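Local coordinates for transmembrane protein (Bartonella henselae, PDB 3PAM) that probably serves as part of the solute-binding component of a bacterial ABC-type oligopeptide transport system, the deposited chain being one domain of it, at residues T12-F17 / M174-M179; D19-Q24 / W106-E111; I133-L138 / I160-D165; W198-R203 / G213-A218; P217-M222 / D243-S248. All coordinates share one frame; numbering follows the deposited sequence.

Contact 1: T12-F17 / M174-M179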
# COMPACT_ATOMS: atom_id res chain seq x y z
N THR A 12 -3.90 -6.74 -5.98
CA THR A 12 -4.37 -5.91 -7.09
C THR A 12 -4.89 -6.73 -8.28
O THR A 12 -5.50 -6.18 -9.20
CB THR A 12 -3.22 -4.97 -7.46
OG1 THR A 12 -3.49 -3.66 -6.95
CG2 THR A 12 -2.92 -4.93 -8.90
N ARG A 13 -4.65 -8.05 -8.25
CA ARG A 13 -5.14 -8.97 -9.29
C ARG A 13 -6.65 -9.15 -9.20
O ARG A 13 -7.30 -9.52 -10.18
CB ARG A 13 -4.52 -10.36 -9.12
CG ARG A 13 -3.11 -10.50 -9.57
CD ARG A 13 -2.43 -11.56 -8.74
NE ARG A 13 -0.99 -11.49 -8.90
CZ ARG A 13 -0.15 -11.06 -7.98
NH1 ARG A 13 -0.59 -10.67 -6.79
NH2 ARG A 13 1.15 -11.04 -8.24
N ARG A 14 -7.19 -8.98 -7.99
CA ARG A 14 -8.63 -9.15 -7.77
C ARG A 14 -9.37 -7.85 -8.08
O ARG A 14 -8.89 -6.76 -7.76
CB ARG A 14 -8.90 -9.59 -6.34
CG ARG A 14 -7.98 -10.72 -5.84
CD ARG A 14 -8.66 -12.06 -5.74
NE ARG A 14 -7.69 -13.16 -5.77
CZ ARG A 14 -7.75 -14.25 -5.01
NH1 ARG A 14 -8.73 -14.41 -4.13
NH2 ARG A 14 -6.82 -15.18 -5.09
N THR A 15 -10.55 -7.97 -8.69
CA THR A 15 -11.29 -6.82 -9.20
C THR A 15 -11.60 -5.72 -8.19
O THR A 15 -11.51 -4.56 -8.51
CB THR A 15 -12.57 -7.23 -9.95
OG1 THR A 15 -13.35 -8.11 -9.14
CG2 THR A 15 -12.20 -7.90 -11.27
N LEU A 16 -11.95 -6.09 -6.97
CA LEU A 16 -12.19 -5.10 -5.92
C LEU A 16 -11.06 -4.11 -5.64
O LEU A 16 -11.31 -2.99 -5.13
CB LEU A 16 -12.56 -5.81 -4.62
CG LEU A 16 -13.97 -6.38 -4.53
CD1 LEU A 16 -14.01 -7.26 -3.30
CD2 LEU A 16 -14.97 -5.26 -4.43
N PHE A 17 -9.82 -4.51 -5.94
CA PHE A 17 -8.66 -3.66 -5.70
C PHE A 17 -7.91 -3.24 -6.96
O PHE A 17 -6.75 -2.84 -6.87
CB PHE A 17 -7.66 -4.33 -4.75
CG PHE A 17 -8.25 -4.87 -3.47
CD1 PHE A 17 -9.03 -4.06 -2.64
CD2 PHE A 17 -7.98 -6.17 -3.07
CE1 PHE A 17 -9.56 -4.56 -1.43
CE2 PHE A 17 -8.51 -6.67 -1.86
CZ PHE A 17 -9.29 -5.86 -1.04
N MSE A 174 0.91 -18.83 -4.33
CA MSE A 174 -0.09 -18.88 -5.40
C MSE A 174 -0.80 -17.54 -5.60
O MSE A 174 -1.63 -17.40 -6.52
CB MSE A 174 -1.11 -19.98 -5.11
CG MSE A 174 -0.53 -21.40 -5.05
SE MSE A 174 0.33 -21.92 -6.73
CE MSE A 174 0.42 -23.87 -6.45
N PHE A 175 -0.47 -16.55 -4.77
CA PHE A 175 -1.22 -15.28 -4.70
C PHE A 175 -2.72 -15.49 -4.35
O PHE A 175 -3.60 -14.72 -4.77
CB PHE A 175 -1.03 -14.48 -6.00
CG PHE A 175 0.40 -14.20 -6.31
CD1 PHE A 175 1.23 -13.64 -5.34
CD2 PHE A 175 0.92 -14.49 -7.56
CE1 PHE A 175 2.54 -13.38 -5.60
CE2 PHE A 175 2.27 -14.24 -7.84
CZ PHE A 175 3.09 -13.69 -6.86
N ASN A 176 -2.99 -16.55 -3.59
CA ASN A 176 -4.34 -16.91 -3.22
C ASN A 176 -4.84 -16.17 -1.96
O ASN A 176 -4.96 -16.75 -0.89
CB ASN A 176 -4.45 -18.42 -3.06
CG ASN A 176 -5.89 -18.89 -2.96
OD1 ASN A 176 -6.81 -18.21 -3.44
ND2 ASN A 176 -6.10 -20.04 -2.32
N TYR A 177 -5.10 -14.88 -2.11
CA TYR A 177 -5.51 -14.05 -0.99
C TYR A 177 -6.06 -12.77 -1.55
O TYR A 177 -5.67 -12.34 -2.63
CB TYR A 177 -4.32 -13.75 -0.05
CG TYR A 177 -3.08 -13.23 -0.74
CD1 TYR A 177 -2.90 -11.87 -1.01
CD2 TYR A 177 -2.06 -14.11 -1.11
CE1 TYR A 177 -1.75 -11.40 -1.65
CE2 TYR A 177 -0.92 -13.66 -1.75
CZ TYR A 177 -0.77 -12.31 -2.03
OH TYR A 177 0.36 -11.87 -2.68
N ASP A 178 -6.96 -12.13 -0.81
CA ASP A 178 -7.39 -10.79 -1.17
C ASP A 178 -6.38 -9.78 -0.63
O ASP A 178 -6.00 -8.81 -1.32
CB ASP A 178 -8.78 -10.52 -0.58
CG ASP A 178 -9.87 -11.42 -1.18
OD1 ASP A 178 -9.83 -11.69 -2.39
OD2 ASP A 178 -10.79 -11.81 -0.44
N MSE A 179 -5.95 -10.00 0.61
CA MSE A 179 -5.10 -9.07 1.34
C MSE A 179 -4.31 -9.87 2.37
O MSE A 179 -4.84 -10.82 2.93
CB MSE A 179 -5.94 -7.99 2.03
CG MSE A 179 -5.16 -6.85 2.65
SE MSE A 179 -6.30 -5.45 3.40
CE MSE A 179 -7.01 -4.71 1.75
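Asp178 OD1 and Arg14 NH1 form a salt bridge at 3.4 Å. As a hydrogen bond it is weak and bent. The two planes stand almost square to each other, at 87°. The other carboxylate oxygen, OD2, is held by the backbone N of Glu132. Arg14 NH2 reaches Asn176 OD1, which sits at the guanidinium edge. The Arg14 NH2 to Asn176 OD1 bond is straight but long and weak, 3.5 Å. Tyr177 O lies over one face of the same guanidinium, so the arginine spans the loop from Asn176 to Asp178. A bend at chi2 (-106°) turns the Arg14 chain toward these groups.

Arg13 works differently. Its guanidinium lies flat on the Phe175 ring with the planes 9° apart. Arg13 CZ is 3.7 Å from the Phe175 ring centroid, a cation-pi stack over the face. Arg13 NH2 also donates to Arg203 O and Asn210 O, which hold the group in place. Phe175 closes the preceding helix in a Schellman motif. On the buried side, Phe17 CZ touches the selenomethionine methyl Met179 CE at 3.8 Å.

The contact joins the loop after strand 5-10 to the loop between helix 165-174 and strand 179-184. Phe131 of strand 130-135 meets Phe17 edge-to-face and also packs on Asp178 and Met179.

Contact 2: D19-Q24 / W106-E111. With EOH (ethanol), chain G.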
# COMPACT_ATOMS: atom_id res chain seq x y z
N ASP A 19 -8.51 -0.54 -8.70
CA ASP A 19 -8.59 0.93 -8.87
C ASP A 19 -7.84 1.64 -7.76
O ASP A 19 -8.10 1.42 -6.58
CB ASP A 19 -10.06 1.38 -8.90
CG ASP A 19 -10.25 2.77 -9.48
OD1 ASP A 19 -9.89 3.75 -8.81
OD2 ASP A 19 -10.82 2.89 -10.59
N LYS A 20 -6.93 2.52 -8.17
CA LYS A 20 -6.01 3.20 -7.25
C LYS A 20 -6.72 4.07 -6.22
O LYS A 20 -6.23 4.23 -5.11
CB LYS A 20 -5.00 4.04 -8.04
N ARG A 21 -7.87 4.63 -6.58
CA ARG A 21 -8.67 5.44 -5.65
C ARG A 21 -9.27 4.61 -4.54
O ARG A 21 -9.39 5.08 -3.41
CB ARG A 21 -9.80 6.18 -6.36
CG ARG A 21 -9.37 7.21 -7.37
CD ARG A 21 -9.71 6.71 -8.74
NE ARG A 21 -10.80 7.45 -9.33
CZ ARG A 21 -11.60 7.00 -10.30
NH1 ARG A 21 -11.47 5.76 -10.77
NH2 ARG A 21 -12.54 7.79 -10.78
N VAL A 22 -9.65 3.38 -4.87
CA VAL A 22 -10.19 2.43 -3.91
C VAL A 22 -9.16 2.03 -2.85
O VAL A 22 -9.41 2.08 -1.64
CB VAL A 22 -10.65 1.14 -4.60
CG1 VAL A 22 -11.05 0.09 -3.57
CG2 VAL A 22 -11.78 1.43 -5.58
N ARG A 23 -7.99 1.62 -3.32
CA ARG A 23 -6.88 1.30 -2.42
C ARG A 23 -6.52 2.56 -1.63
O ARG A 23 -6.24 2.51 -0.43
CB ARG A 23 -5.69 0.77 -3.22
CG ARG A 23 -6.04 -0.44 -4.09
CD ARG A 23 -4.78 -1.11 -4.63
NE ARG A 23 -3.95 -0.19 -5.40
CZ ARG A 23 -3.92 -0.13 -6.73
NH1 ARG A 23 -4.68 -0.96 -7.45
NH2 ARG A 23 -3.13 0.74 -7.34
N GLN A 24 -6.58 3.72 -2.28
CA GLN A 24 -6.32 4.97 -1.59
C GLN A 24 -7.35 5.20 -0.47
O GLN A 24 -7.00 5.53 0.66
CB GLN A 24 -6.31 6.10 -2.59
CG GLN A 24 -5.46 7.28 -2.20
CD GLN A 24 -5.81 8.51 -3.03
OE1 GLN A 24 -6.32 8.37 -4.14
NE2 GLN A 24 -5.54 9.70 -2.50
N TRP A 106 -14.95 7.86 1.62
CA TRP A 106 -16.27 7.75 1.04
C TRP A 106 -16.31 8.54 -0.26
O TRP A 106 -16.79 8.03 -1.28
CB TRP A 106 -17.34 8.27 2.02
CG TRP A 106 -18.73 8.34 1.50
CD1 TRP A 106 -19.61 9.39 1.65
CD2 TRP A 106 -19.44 7.34 0.76
NE1 TRP A 106 -20.81 9.10 1.04
CE2 TRP A 106 -20.73 7.85 0.49
CE3 TRP A 106 -19.11 6.06 0.28
CZ2 TRP A 106 -21.68 7.12 -0.23
CZ3 TRP A 106 -20.05 5.35 -0.44
CH2 TRP A 106 -21.32 5.88 -0.69
N LYS A 107 -15.79 9.77 -0.20
CA LYS A 107 -15.63 10.62 -1.38
C LYS A 107 -14.86 9.92 -2.49
O LYS A 107 -15.27 9.95 -3.64
CB LYS A 107 -14.95 11.95 -1.00
N LEU A 108 -13.76 9.27 -2.14
CA LEU A 108 -12.94 8.55 -3.11
C LEU A 108 -13.66 7.35 -3.74
O LEU A 108 -13.50 7.07 -4.94
CB LEU A 108 -11.61 8.12 -2.48
CG LEU A 108 -10.50 9.17 -2.52
CD1 LEU A 108 -9.44 8.91 -1.45
CD2 LEU A 108 -9.86 9.25 -3.90
N LEU A 109 -14.46 6.66 -2.94
CA LEU A 109 -15.21 5.51 -3.45
C LEU A 109 -16.34 5.90 -4.42
O LEU A 109 -16.58 5.20 -5.40
CB LEU A 109 -15.72 4.64 -2.30
CG LEU A 109 -14.57 3.92 -1.60
CD1 LEU A 109 -14.78 3.81 -0.10
CD2 LEU A 109 -14.31 2.53 -2.23
N GLN A 110 -17.02 7.00 -4.15
CA GLN A 110 -18.04 7.49 -5.06
C GLN A 110 -17.46 7.75 -6.46
O GLN A 110 -18.06 7.34 -7.47
CB GLN A 110 -18.77 8.71 -4.49
CG GLN A 110 -19.63 8.39 -3.24
CD GLN A 110 -20.11 9.63 -2.50
OE1 GLN A 110 -20.67 10.55 -3.08
NE2 GLN A 110 -19.90 9.65 -1.19
N GLU A 111 -16.28 8.38 -6.51
CA GLU A 111 -15.58 8.66 -7.77
C GLU A 111 -15.31 7.41 -8.55
O GLU A 111 -15.41 7.39 -9.79
CB GLU A 111 -14.23 9.31 -7.52
CG GLU A 111 -14.23 10.36 -6.44
CD GLU A 111 -13.11 11.36 -6.61
OE1 GLU A 111 -12.16 11.10 -7.39
OE2 GLU A 111 -13.19 12.42 -5.95
C1 EOH G . -14.11 9.31 -12.77
C2 EOH G . -14.18 9.20 -14.30
O EOH G . -15.46 9.14 -12.29
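Arg21 and Leu108 slant across each other where their helices lie closest. Leu108 CD2 rests against Arg21 CB at 3.9 Å, on the aliphatic base of the arginine. Gln24 meets the same leucine at about a right angle. Its OE1 is 3.7 Å from Leu108 CD2, and its CD lies near Leu108 CD1. The Gln24 chain is extended beyond CG, which carries the amide across the leucine methyls. Beside this, Val22 CG1 and Leu109 CD2 make a looser apolar pair at 4.3 Å.

The helices 20-29 and 99-111 pack as a nearly antiparallel pair. The axes of their short segments come within 8.5 Å at a crossing angle of -162°. Asp19 is the N-cap of the first helix, and its OD1 accepts from Arg21 N through the anti lone pair.

Asp19 also makes a salt bridge with Arg21, NH1 to OD2 at 2.9 Å. The Arg21 chain bends at chi2 (110°) and chi3 (109°), which folds the guanidinium back to Asp19 and over the end of the other helix. Glu111 C lies over one guanidinium face. An ethanol, probably from the crystallisation liquor, donates from its O to Glu111 O at 3.1 Å.

Contact 3: I133-L138 / I160-D165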
# COMPACT_ATOMS: atom_id res chain seq x y z
N ILE A 133 -9.02 -11.14 4.71
CA ILE A 133 -7.65 -10.85 5.14
C ILE A 133 -7.05 -12.10 5.82
O ILE A 133 -7.58 -12.61 6.82
CB ILE A 133 -7.57 -9.62 6.06
CG1 ILE A 133 -8.40 -8.46 5.49
CG2 ILE A 133 -6.13 -9.16 6.24
CD1 ILE A 133 -8.24 -7.12 6.22
N MSE A 134 -5.97 -12.59 5.23
CA MSE A 134 -5.30 -13.80 5.68
C MSE A 134 -4.14 -13.41 6.57
O MSE A 134 -3.23 -12.69 6.15
CB MSE A 134 -4.81 -14.64 4.50
CG MSE A 134 -3.88 -15.76 4.89
SE MSE A 134 -3.44 -16.88 3.36
CE MSE A 134 -4.83 -18.20 3.72
N THR A 135 -4.19 -13.86 7.81
CA THR A 135 -3.10 -13.57 8.74
C THR A 135 -2.48 -14.86 9.19
O THR A 135 -3.09 -15.93 9.08
CB THR A 135 -3.59 -12.79 9.97
OG1 THR A 135 -4.66 -13.51 10.59
CG2 THR A 135 -4.05 -11.38 9.57
N GLN A 136 -1.26 -14.74 9.70
CA GLN A 136 -0.52 -15.90 10.21
C GLN A 136 -0.43 -15.94 11.72
O GLN A 136 -0.42 -17.02 12.30
CB GLN A 136 0.87 -16.02 9.57
CG GLN A 136 1.69 -14.72 9.49
CD GLN A 136 3.04 -14.95 8.82
OE1 GLN A 136 3.21 -15.87 8.03
NE2 GLN A 136 4.02 -14.11 9.16
N SER A 137 -0.39 -14.76 12.36
CA SER A 137 -0.14 -14.67 13.81
C SER A 137 -1.21 -13.87 14.57
O SER A 137 -1.87 -13.00 13.99
CB SER A 137 1.24 -14.08 14.06
OG SER A 137 1.19 -12.66 13.99
N LEU A 138 -1.37 -14.15 15.86
CA LEU A 138 -2.33 -13.45 16.72
C LEU A 138 -2.19 -11.94 16.72
O LEU A 138 -3.18 -11.23 16.87
CB LEU A 138 -2.21 -13.95 18.16
CG LEU A 138 -3.08 -15.07 18.74
CD1 LEU A 138 -3.81 -15.93 17.69
CD2 LEU A 138 -2.21 -15.93 19.67
N ILE A 160 -11.72 -11.82 8.50
CA ILE A 160 -10.38 -12.05 9.04
C ILE A 160 -10.14 -13.56 9.23
O ILE A 160 -10.92 -14.25 9.88
CB ILE A 160 -10.15 -11.25 10.35
CG1 ILE A 160 -10.49 -9.75 10.17
CG2 ILE A 160 -8.71 -11.41 10.84
CD1 ILE A 160 -9.94 -9.06 8.91
N ARG A 161 -9.07 -14.06 8.62
CA ARG A 161 -8.66 -15.47 8.77
C ARG A 161 -7.26 -15.55 9.35
O ARG A 161 -6.39 -14.79 8.97
CB ARG A 161 -8.67 -16.20 7.42
CG ARG A 161 -10.04 -16.40 6.79
CD ARG A 161 -10.73 -17.66 7.28
NE ARG A 161 -11.93 -17.90 6.48
CZ ARG A 161 -12.74 -18.95 6.60
NH1 ARG A 161 -12.50 -19.91 7.48
NH2 ARG A 161 -13.82 -19.04 5.81
N THR A 162 -7.06 -16.45 10.30
CA THR A 162 -5.72 -16.86 10.68
C THR A 162 -5.59 -18.35 10.45
O THR A 162 -6.41 -19.14 10.94
CB THR A 162 -5.39 -16.53 12.14
OG1 THR A 162 -5.89 -15.22 12.46
CG2 THR A 162 -3.93 -16.52 12.32
N VAL A 163 -4.56 -18.72 9.68
CA VAL A 163 -4.35 -20.08 9.24
C VAL A 163 -2.95 -20.59 9.62
O VAL A 163 -2.11 -19.82 10.12
CB VAL A 163 -4.57 -20.25 7.68
CG1 VAL A 163 -5.96 -19.76 7.25
CG2 VAL A 163 -3.43 -19.59 6.87
N ASP A 164 -2.73 -21.88 9.35
CA ASP A 164 -1.44 -22.53 9.58
C ASP A 164 -0.38 -22.04 8.59
O ASP A 164 -0.71 -21.42 7.55
CB ASP A 164 -1.57 -24.06 9.50
N ASP A 165 0.87 -22.36 8.88
CA ASP A 165 1.98 -21.89 8.06
C ASP A 165 2.06 -22.54 6.68
O ASP A 165 2.27 -21.85 5.70
CB ASP A 165 3.30 -22.00 8.80
CG ASP A 165 4.17 -20.77 8.60
OD1 ASP A 165 3.71 -19.83 7.91
OD2 ASP A 165 5.30 -20.75 9.13
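Ile133 lies alongside Ile160, both side chains pointing the same way, with their CD1 methyls 3.7 Å apart. Ile160 CD1 also reaches Ile133 CB. On the same face, Thr135 sits beside Thr162, their OG1 atoms 2.8 Å apart. Thr135 OG1 is turned between its backbone N and carbonyl carbon (chi1 54°), a position from which it donates to Arg161 O at 2.7 Å. That donor stands 35° out of the carbonyl plane. Arg161 O is therefore gripped twice, since Thr135 N also donates to it.

Arg161 N bonds to Ile133 O at 2.8 Å, and Val163 N to Thr135 O at 3.2 Å. These bonds join the strands in parallel register, with Ile133, Met134 and Thr135 paired with Ile160, Arg161 and Thr162 in turn. On the other face, the selenomethionine Met134 bends at chi3 and brings CE to Val163 CG2 at 3.7 Å. The Arg161 side chain leads away from the first strand and makes a salt bridge with Glu159.

Strands 130-135 and 157-162 are the two strands of a beta-alpha-beta unit, and 157-162 is an outermost strand of the mixed sheet within this chain. The connecting helix 138-152 covers the isoleucine and threonine face. Helix 165-174 packs on Met134 on the other, and strand 179-184 flanks 130-135.

Contact 4: W198-R203 / G213-A218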
# COMPACT_ATOMS: atom_id res chain seq x y z
N TRP A 198 8.46 -5.65 -7.60
CA TRP A 198 7.56 -4.67 -8.23
C TRP A 198 7.38 -4.77 -9.73
O TRP A 198 6.49 -4.12 -10.27
CB TRP A 198 8.05 -3.26 -7.94
CG TRP A 198 8.11 -2.95 -6.50
CD1 TRP A 198 9.22 -2.77 -5.77
CD2 TRP A 198 7.01 -2.82 -5.62
NE1 TRP A 198 8.89 -2.52 -4.47
CE2 TRP A 198 7.54 -2.54 -4.34
CE3 TRP A 198 5.62 -2.89 -5.78
CZ2 TRP A 198 6.72 -2.34 -3.22
CZ3 TRP A 198 4.82 -2.69 -4.68
CH2 TRP A 198 5.38 -2.41 -3.41
N SER A 199 8.21 -5.55 -10.41
CA SER A 199 8.20 -5.51 -11.87
C SER A 199 6.95 -6.22 -12.36
O SER A 199 6.42 -7.12 -11.69
CB SER A 199 9.44 -6.18 -12.45
OG SER A 199 9.25 -7.58 -12.45
N SER A 200 6.49 -5.83 -13.54
CA SER A 200 5.25 -6.34 -14.11
C SER A 200 5.37 -7.81 -14.47
O SER A 200 4.40 -8.57 -14.32
CB SER A 200 4.92 -5.56 -15.38
OG SER A 200 6.04 -5.60 -16.24
N ALA A 201 6.55 -8.20 -14.95
CA ALA A 201 6.84 -9.60 -15.22
C ALA A 201 6.64 -10.49 -13.98
O ALA A 201 6.10 -11.61 -14.08
CB ALA A 201 8.24 -9.76 -15.80
N SER A 202 7.05 -9.98 -12.82
CA SER A 202 6.94 -10.74 -11.59
C SER A 202 5.52 -10.77 -11.06
O SER A 202 5.22 -11.47 -10.09
CB SER A 202 7.89 -10.20 -10.53
OG SER A 202 7.26 -9.19 -9.75
N ARG A 203 4.62 -10.03 -11.68
CA ARG A 203 3.22 -10.11 -11.26
C ARG A 203 2.65 -11.51 -11.51
O ARG A 203 1.91 -12.03 -10.68
CB ARG A 203 2.39 -9.04 -11.95
CG ARG A 203 0.89 -9.19 -11.78
CD ARG A 203 0.19 -8.26 -12.74
NE ARG A 203 -1.21 -8.60 -12.87
CZ ARG A 203 -2.22 -7.87 -12.38
NH1 ARG A 203 -1.99 -6.73 -11.71
NH2 ARG A 203 -3.46 -8.27 -12.58
N GLY A 213 0.81 -7.60 -7.01
CA GLY A 213 0.56 -7.77 -8.44
C GLY A 213 0.69 -6.47 -9.22
O GLY A 213 0.07 -6.27 -10.29
N ALA A 214 1.52 -5.56 -8.68
CA ALA A 214 1.81 -4.30 -9.34
C ALA A 214 2.42 -4.52 -10.72
O ALA A 214 3.26 -5.39 -10.90
CB ALA A 214 2.74 -3.46 -8.50
N SER A 215 1.98 -3.69 -11.67
CA SER A 215 2.36 -3.84 -13.05
C SER A 215 2.10 -2.55 -13.82
O SER A 215 1.07 -2.40 -14.46
CB SER A 215 1.59 -5.00 -13.70
OG SER A 215 1.84 -5.05 -15.10
N ASP A 216 3.07 -1.64 -13.77
CA ASP A 216 2.99 -0.35 -14.43
C ASP A 216 4.32 -0.11 -15.14
O ASP A 216 5.39 -0.37 -14.55
CB ASP A 216 2.76 0.71 -13.35
CG ASP A 216 2.58 2.11 -13.91
OD1 ASP A 216 3.01 2.43 -15.04
OD2 ASP A 216 2.00 2.92 -13.16
N PRO A 217 4.28 0.35 -16.41
CA PRO A 217 5.49 0.71 -17.15
C PRO A 217 6.36 1.73 -16.42
O PRO A 217 7.57 1.77 -16.63
CB PRO A 217 4.94 1.32 -18.45
CG PRO A 217 3.65 0.61 -18.65
CD PRO A 217 3.07 0.41 -17.27
N ALA A 218 5.74 2.56 -15.58
CA ALA A 218 6.46 3.60 -14.85
C ALA A 218 7.36 2.94 -13.84
O ALA A 218 8.53 3.28 -13.71
CB ALA A 218 5.48 4.55 -14.16
O HOH W 1 5.65 -2.81 -12.67
O HOH W 2 1.70 -7.67 -15.66
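Arg203 runs out straight from CG to NE, with CG trans to its own backbone N (chi1 169°), and this lays the chain along Gly213. CG and CD pass close over Gly213 O. Arg203 NH1 lies 2.5 Å from Gly213 O, a hydrogen bond whose length is doubtfully short. The oxygen lies 24° out of the guanidinium plane. Midway along the chain, Arg203 CD touches Ser215 CB at 3.7 Å.

Gly213 has a positive phi, a conformation that favours glycine. Ala214 CB meets the Trp198 indole at its edge, 4.0 Å from CE3. Two waters bridge the segments. One lies 2.9 Å from Trp198 O, within hydrogen-bonding distance, and accepts from Asp216 N. The other donates to Ser200 O and shares a hydrogen bond with Ser215 OG at 2.7 Å. Ser200 OG has its partner elsewhere, in Asp220. Within 198-203, Ser199 OG accepts from Ser202 N, an ST motif.

Asp216 is the N-cap of helix 217-228, its OD1 accepting from Ala218 N at 2.8 Å. The contact thus joins the turn after helix 193-198 to the approach to helix 217-228. The Trp198 ring packs on that helix and on Leu246 of helix 232-249.

Contact 5: P217-M222 / D243-S248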
# COMPACT_ATOMS: atom_id res chain seq x y z
N PRO A 217 4.28 0.35 -16.41
CA PRO A 217 5.49 0.71 -17.15
C PRO A 217 6.36 1.73 -16.42
O PRO A 217 7.57 1.77 -16.63
CB PRO A 217 4.94 1.32 -18.45
CG PRO A 217 3.65 0.61 -18.65
CD PRO A 217 3.07 0.41 -17.27
N ALA A 218 5.74 2.56 -15.58
CA ALA A 218 6.46 3.60 -14.85
C ALA A 218 7.36 2.94 -13.84
O ALA A 218 8.53 3.28 -13.71
CB ALA A 218 5.48 4.55 -14.16
N ILE A 219 6.79 1.98 -13.12
CA ILE A 219 7.53 1.22 -12.13
C ILE A 219 8.73 0.51 -12.75
O ILE A 219 9.84 0.61 -12.24
CB ILE A 219 6.61 0.24 -11.45
CG1 ILE A 219 5.48 1.03 -10.81
CG2 ILE A 219 7.41 -0.62 -10.44
CD1 ILE A 219 4.61 0.26 -9.90
N ASP A 220 8.50 -0.19 -13.86
CA ASP A 220 9.57 -0.92 -14.54
C ASP A 220 10.66 0.03 -15.01
O ASP A 220 11.84 -0.26 -14.83
CB ASP A 220 9.02 -1.72 -15.73
CG ASP A 220 8.17 -2.89 -15.30
OD1 ASP A 220 7.84 -2.99 -14.09
OD2 ASP A 220 7.81 -3.70 -16.17
N ALA A 221 10.25 1.15 -15.61
CA ALA A 221 11.15 2.21 -16.03
C ALA A 221 12.03 2.76 -14.90
O ALA A 221 13.23 2.94 -15.10
CB ALA A 221 10.38 3.36 -16.73
N MSE A 222 11.45 3.04 -13.73
CA MSE A 222 12.23 3.51 -12.58
C MSE A 222 13.23 2.44 -12.12
O MSE A 222 14.38 2.75 -11.81
CB MSE A 222 11.34 3.93 -11.43
CG MSE A 222 10.51 5.19 -11.67
SE MSE A 222 11.46 6.57 -12.68
CE MSE A 222 10.88 6.15 -14.50
N ASP A 243 9.68 5.53 -5.18
CA ASP A 243 8.92 5.75 -3.95
C ASP A 243 7.63 6.55 -4.23
O ASP A 243 6.56 6.23 -3.72
CB ASP A 243 9.78 6.47 -2.92
CG ASP A 243 9.14 6.49 -1.54
OD1 ASP A 243 8.54 5.47 -1.16
OD2 ASP A 243 9.24 7.53 -0.83
N ARG A 244 7.77 7.53 -5.10
CA ARG A 244 6.74 8.44 -5.46
C ARG A 244 5.58 7.79 -6.19
O ARG A 244 4.46 8.13 -5.98
CB ARG A 244 7.35 9.54 -6.30
CG ARG A 244 7.54 10.80 -5.54
CD ARG A 244 8.53 11.81 -6.10
NE ARG A 244 8.63 12.84 -5.09
CZ ARG A 244 9.74 13.37 -4.63
NH1 ARG A 244 10.89 13.05 -5.13
NH2 ARG A 244 9.65 14.23 -3.66
N ILE A 245 5.90 6.85 -7.04
CA ILE A 245 4.96 6.00 -7.75
C ILE A 245 4.30 4.99 -6.84
O ILE A 245 3.10 4.72 -6.97
CB ILE A 245 5.66 5.26 -8.91
CG1 ILE A 245 6.14 6.28 -9.94
CG2 ILE A 245 4.71 4.24 -9.56
CD1 ILE A 245 6.85 5.68 -11.09
N LEU A 246 5.06 4.41 -5.93
CA LEU A 246 4.52 3.36 -5.10
C LEU A 246 3.61 3.94 -4.05
O LEU A 246 2.56 3.39 -3.72
CB LEU A 246 5.64 2.54 -4.48
CG LEU A 246 6.52 1.82 -5.49
CD1 LEU A 246 7.61 1.05 -4.76
CD2 LEU A 246 5.69 0.89 -6.32
N ILE A 247 4.01 5.08 -3.51
CA ILE A 247 3.12 5.86 -2.65
C ILE A 247 1.81 6.19 -3.39
O ILE A 247 0.72 6.05 -2.83
CB ILE A 247 3.82 7.14 -2.14
CG1 ILE A 247 4.93 6.76 -1.17
CG2 ILE A 247 2.82 8.11 -1.47
CD1 ILE A 247 5.98 7.84 -1.00
N SER A 248 1.92 6.63 -4.64
CA SER A 248 0.74 7.06 -5.39
C SER A 248 -0.11 5.89 -5.80
O SER A 248 -1.29 6.04 -6.10
CB SER A 248 1.13 7.86 -6.64
OG SER A 248 1.74 9.06 -6.26
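Ile245 projects toward helix 217-228 and forks at CB, each branch finding its own partner. Ile245 CG2, trans to the backbone N, meets Ile219 CG1 at 3.5 Å and lies 4.0 Å from Ile219 CD1. The other branch goes out through CG1, extended at chi2 (179°), to CD1. This tip methyl fits between Ala218 and Met222, one turn apart on the facing helix. Ile245 CD1 is 3.5 Å from Ala218 CB and 3.7 Å from Met222 CG. The chain of Met222, a selenomethionine, crosses Ile245 at about a right angle and bends at chi2 and chi3.

Ile219 carries the packing on to the next residue. Its CD1 touches Leu246 CD2 at 3.8 Å, these two side chains also crossing nearly at right angles. The short helix segments run close to antiparallel, with a crossing angle of -154° and axes 10.0 Å apart. Leu71 of helix 65-71 touches both Met222 and Ile245, and Trp198 covers Ile219 and Leu246.

All five touching residues are buried, and no hydrogen bond or salt bridge links the two segments. The pairing of helices 217-228 and 232-249 here therefore rests on apolar packing between these side chains, probably favoured by the exclusion of water.

Overall arrangement
Contact 3 is nested within the chain loop closed by contact 1, as is contact 2; contacts 4 and 5 follow. Contact 1 is a hub, touching contacts 2, 3 and 4 with centres about 17, 16 and 14 Å away. It meets contact 3 through neighbouring strands 130-135 and 179-184 of the six-stranded mixed sheet. Arg23 ties helix 20-29 of contact 2 to Phe17, and Arg13 meets Arg203 of contact 4. Contacts 4 and 5 share the start of helix 217-228, their centres about 9 Å apart. Contacts 3 and 5 lie on opposite sides of the chain's centre, about 30 Å apart. Contacts 3, 1, 4 and 5 form a path from edge strand 157-162 to helices 217-228 and 232-249.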